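Long-range contact in DNA processing protein DprA (Streptococcus pneumoniae, PDB 3UQZ), which binds single-stranded DNA cooperatively and helps load the recombinase RecA onto it during natural transformation: residues A213-A222 and A237-I247. Sequence-based numbering, arbitrary orientation.
Sequences AGLCRGVIVA and AMEEGRDVFAI
The guanidinium of Arg242 is held at its edges by three backbone carbonyls: Cys216 O (2.9 Å from NE) and Gly214 O (2.9 Å from NH2) along the shared NE/NH2 edge, and Glu240 O of its own segment at NH1. Cys216 O and Glu240 O lie in the guanidinium plane, whereas Gly214 O is tilted 18° from it; together they restrict its rotation. Bends at chi2 and chi3 (-147°) bring the group to the carbonyls at the end of helix 204-215. Arg242 directly follows Gly241, where a Schellman motif ends helix 229-239. Arg217, whose CB points away from segment 237-247, forms a salt bridge through NH1 with Asp84.

Beyond this clasp, strands 218-222 and 243-246 run parallel, their axes 4.6 Å apart. The ladder opens with a weak bond from Asp243 N to Arg217 O, to which a water bonded to Asp243 OD2 also donates weakly, and continues through Val219, Phe245, Val221 and Ile247; Phe245 N donates almost straight to Val219 O (2.8 Å, 174°). On one face Ile220 CG1 packs on Phe245 CB at 4.0 Å, and the ring's CE2 lies 3.9 Å from Gly218 CA. On the other, Val221 CG2 meets Val244 CG2 at 3.7 Å.

The strands are neighbours in a beta-alpha-beta crossover of the Rossmann fold through helix 229-239. The bonds of Arg242 tie both helix-to-strand turns together, and the carbonyls probably favour its positive charge.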
# COMPACT_ATOMS: atom_id res chain seq x y z
N ALA A 213 -5.16 -18.41 -11.35
CA ALA A 213 -6.06 -17.62 -10.51
C ALA A 213 -7.29 -18.43 -10.10
O ALA A 213 -7.60 -18.49 -8.92
CB ALA A 213 -6.47 -16.35 -11.23
N GLY A 214 -7.94 -19.08 -11.07
CA GLY A 214 -9.15 -19.89 -10.88
C GLY A 214 -9.05 -21.02 -9.88
O GLY A 214 -10.01 -21.31 -9.16
N LEU A 215 -7.88 -21.66 -9.82
CA LEU A 215 -7.57 -22.76 -8.90
C LEU A 215 -7.56 -22.32 -7.43
O LEU A 215 -7.83 -23.13 -6.55
CB LEU A 215 -6.16 -23.27 -9.26
CG LEU A 215 -5.90 -24.75 -9.57
CD1 LEU A 215 -7.13 -25.50 -10.03
CD2 LEU A 215 -4.78 -24.88 -10.59
N CYS A 216 -7.25 -21.04 -7.15
CA CYS A 216 -7.04 -20.50 -5.80
C CYS A 216 -8.06 -19.49 -5.27
O CYS A 216 -8.72 -18.80 -6.05
CB CYS A 216 -5.62 -19.97 -5.67
SG CYS A 216 -4.41 -20.87 -6.66
N ARG A 217 -8.13 -19.37 -3.93
CA ARG A 217 -9.00 -18.43 -3.22
C ARG A 217 -8.33 -17.04 -3.04
O ARG A 217 -9.02 -16.07 -2.72
CB ARG A 217 -9.43 -19.00 -1.85
CG ARG A 217 -10.12 -20.36 -1.92
CD ARG A 217 -11.62 -20.25 -2.11
NE ARG A 217 -12.34 -20.68 -0.91
CZ ARG A 217 -12.74 -21.93 -0.67
NH1 ARG A 217 -12.48 -22.90 -1.54
NH2 ARG A 217 -13.40 -22.21 0.45
N GLY A 218 -7.02 -16.99 -3.28
CA GLY A 218 -6.22 -15.78 -3.21
C GLY A 218 -5.03 -15.78 -4.14
O GLY A 218 -4.49 -16.84 -4.47
N VAL A 219 -4.60 -14.58 -4.57
CA VAL A 219 -3.44 -14.37 -5.45
C VAL A 219 -2.45 -13.43 -4.77
O VAL A 219 -2.83 -12.35 -4.35
CB VAL A 219 -3.84 -13.84 -6.87
CG1 VAL A 219 -2.62 -13.74 -7.79
CG2 VAL A 219 -4.91 -14.71 -7.52
N ILE A 220 -1.18 -13.83 -4.69
CA ILE A 220 -0.08 -13.03 -4.13
C ILE A 220 0.68 -12.39 -5.30
O ILE A 220 1.15 -13.11 -6.19
CB ILE A 220 0.84 -13.85 -3.19
CG1 ILE A 220 0.09 -14.29 -1.90
CG2 ILE A 220 2.13 -13.08 -2.84
CD1 ILE A 220 0.82 -15.38 -1.08
N VAL A 221 0.77 -11.04 -5.30
CA VAL A 221 1.51 -10.26 -6.31
C VAL A 221 2.79 -9.70 -5.73
O VAL A 221 2.81 -9.24 -4.59
CB VAL A 221 0.74 -9.11 -6.99
CG1 VAL A 221 0.81 -9.21 -8.51
CG2 VAL A 221 -0.69 -8.96 -6.47
N ALA A 222 3.82 -9.66 -6.56
CA ALA A 222 5.12 -9.11 -6.24
C ALA A 222 5.75 -8.64 -7.52
O ALA A 222 5.82 -9.39 -8.50
CB ALA A 222 6.00 -10.15 -5.59
N ALA A 237 -8.71 -11.70 -11.41
CA ALA A 237 -8.94 -12.46 -10.17
C ALA A 237 -9.89 -11.69 -9.25
O ALA A 237 -10.73 -12.31 -8.58
CB ALA A 237 -7.62 -12.73 -9.45
N MSE A 238 -9.78 -10.34 -9.23
CA MSE A 238 -10.64 -9.45 -8.45
C MSE A 238 -12.07 -9.49 -9.00
O MSE A 238 -13.03 -9.48 -8.22
CB MSE A 238 -10.07 -8.03 -8.46
CG MSE A 238 -9.62 -7.55 -7.09
SE MSE A 238 -8.09 -6.31 -7.10
CE MSE A 238 -8.58 -5.27 -5.57
N GLU A 239 -12.21 -9.61 -10.34
CA GLU A 239 -13.49 -9.73 -11.04
C GLU A 239 -14.16 -11.08 -10.72
O GLU A 239 -15.38 -11.17 -10.72
CB GLU A 239 -13.31 -9.57 -12.56
CG GLU A 239 -13.10 -8.14 -13.03
CD GLU A 239 -12.39 -7.98 -14.37
OE1 GLU A 239 -12.59 -8.82 -15.28
OE2 GLU A 239 -11.66 -6.97 -14.53
N GLU A 240 -13.35 -12.13 -10.44
CA GLU A 240 -13.83 -13.47 -10.08
C GLU A 240 -14.14 -13.58 -8.56
O GLU A 240 -14.51 -14.67 -8.09
CB GLU A 240 -12.84 -14.56 -10.54
CG GLU A 240 -12.78 -14.79 -12.04
CD GLU A 240 -13.96 -15.48 -12.72
OE1 GLU A 240 -14.85 -16.01 -12.01
OE2 GLU A 240 -13.96 -15.53 -13.97
N GLY A 241 -13.99 -12.47 -7.83
CA GLY A 241 -14.23 -12.39 -6.39
C GLY A 241 -13.14 -12.98 -5.52
O GLY A 241 -13.38 -13.27 -4.35
N ARG A 242 -11.92 -13.13 -6.08
CA ARG A 242 -10.76 -13.68 -5.36
C ARG A 242 -9.96 -12.56 -4.68
O ARG A 242 -9.89 -11.44 -5.20
CB ARG A 242 -9.86 -14.53 -6.28
CG ARG A 242 -10.56 -15.54 -7.20
CD ARG A 242 -11.32 -16.62 -6.44
NE ARG A 242 -11.31 -17.91 -7.13
CZ ARG A 242 -12.22 -18.30 -8.01
NH1 ARG A 242 -13.23 -17.50 -8.34
NH2 ARG A 242 -12.14 -19.50 -8.58
N ASP A 243 -9.35 -12.87 -3.52
CA ASP A 243 -8.54 -11.93 -2.76
C ASP A 243 -7.20 -11.75 -3.43
O ASP A 243 -6.60 -12.74 -3.90
CB ASP A 243 -8.30 -12.42 -1.33
CG ASP A 243 -9.50 -12.42 -0.40
OD1 ASP A 243 -10.35 -11.50 -0.52
OD2 ASP A 243 -9.55 -13.29 0.50
N VAL A 244 -6.71 -10.50 -3.48
CA VAL A 244 -5.39 -10.19 -4.01
C VAL A 244 -4.53 -9.58 -2.93
O VAL A 244 -4.95 -8.63 -2.26
CB VAL A 244 -5.28 -9.63 -5.46
CG1 VAL A 244 -6.63 -9.26 -6.06
CG2 VAL A 244 -4.28 -8.49 -5.59
N PHE A 245 -3.37 -10.21 -2.67
CA PHE A 245 -2.42 -9.83 -1.64
C PHE A 245 -1.20 -9.26 -2.32
O PHE A 245 -0.44 -10.00 -2.94
CB PHE A 245 -2.05 -11.05 -0.76
CG PHE A 245 -3.23 -11.79 -0.19
CD1 PHE A 245 -3.94 -11.28 0.88
CD2 PHE A 245 -3.63 -13.01 -0.73
CE1 PHE A 245 -5.04 -11.97 1.41
CE2 PHE A 245 -4.74 -13.70 -0.21
CZ PHE A 245 -5.43 -13.17 0.85
N ALA A 246 -1.03 -7.92 -2.25
CA ALA A 246 0.08 -7.26 -2.92
C ALA A 246 1.25 -6.93 -2.00
O ALA A 246 1.04 -6.39 -0.91
CB ALA A 246 -0.40 -6.04 -3.66
N ILE A 247 2.47 -7.28 -2.43
CA ILE A 247 3.71 -6.99 -1.71
C ILE A 247 4.21 -5.62 -2.20
O ILE A 247 4.44 -5.46 -3.41
CB ILE A 247 4.78 -8.11 -1.90
CG1 ILE A 247 4.28 -9.48 -1.37
CG2 ILE A 247 6.11 -7.71 -1.23
CD1 ILE A 247 5.02 -10.70 -1.93
O HOH W 1 -8.34 -15.84 0.20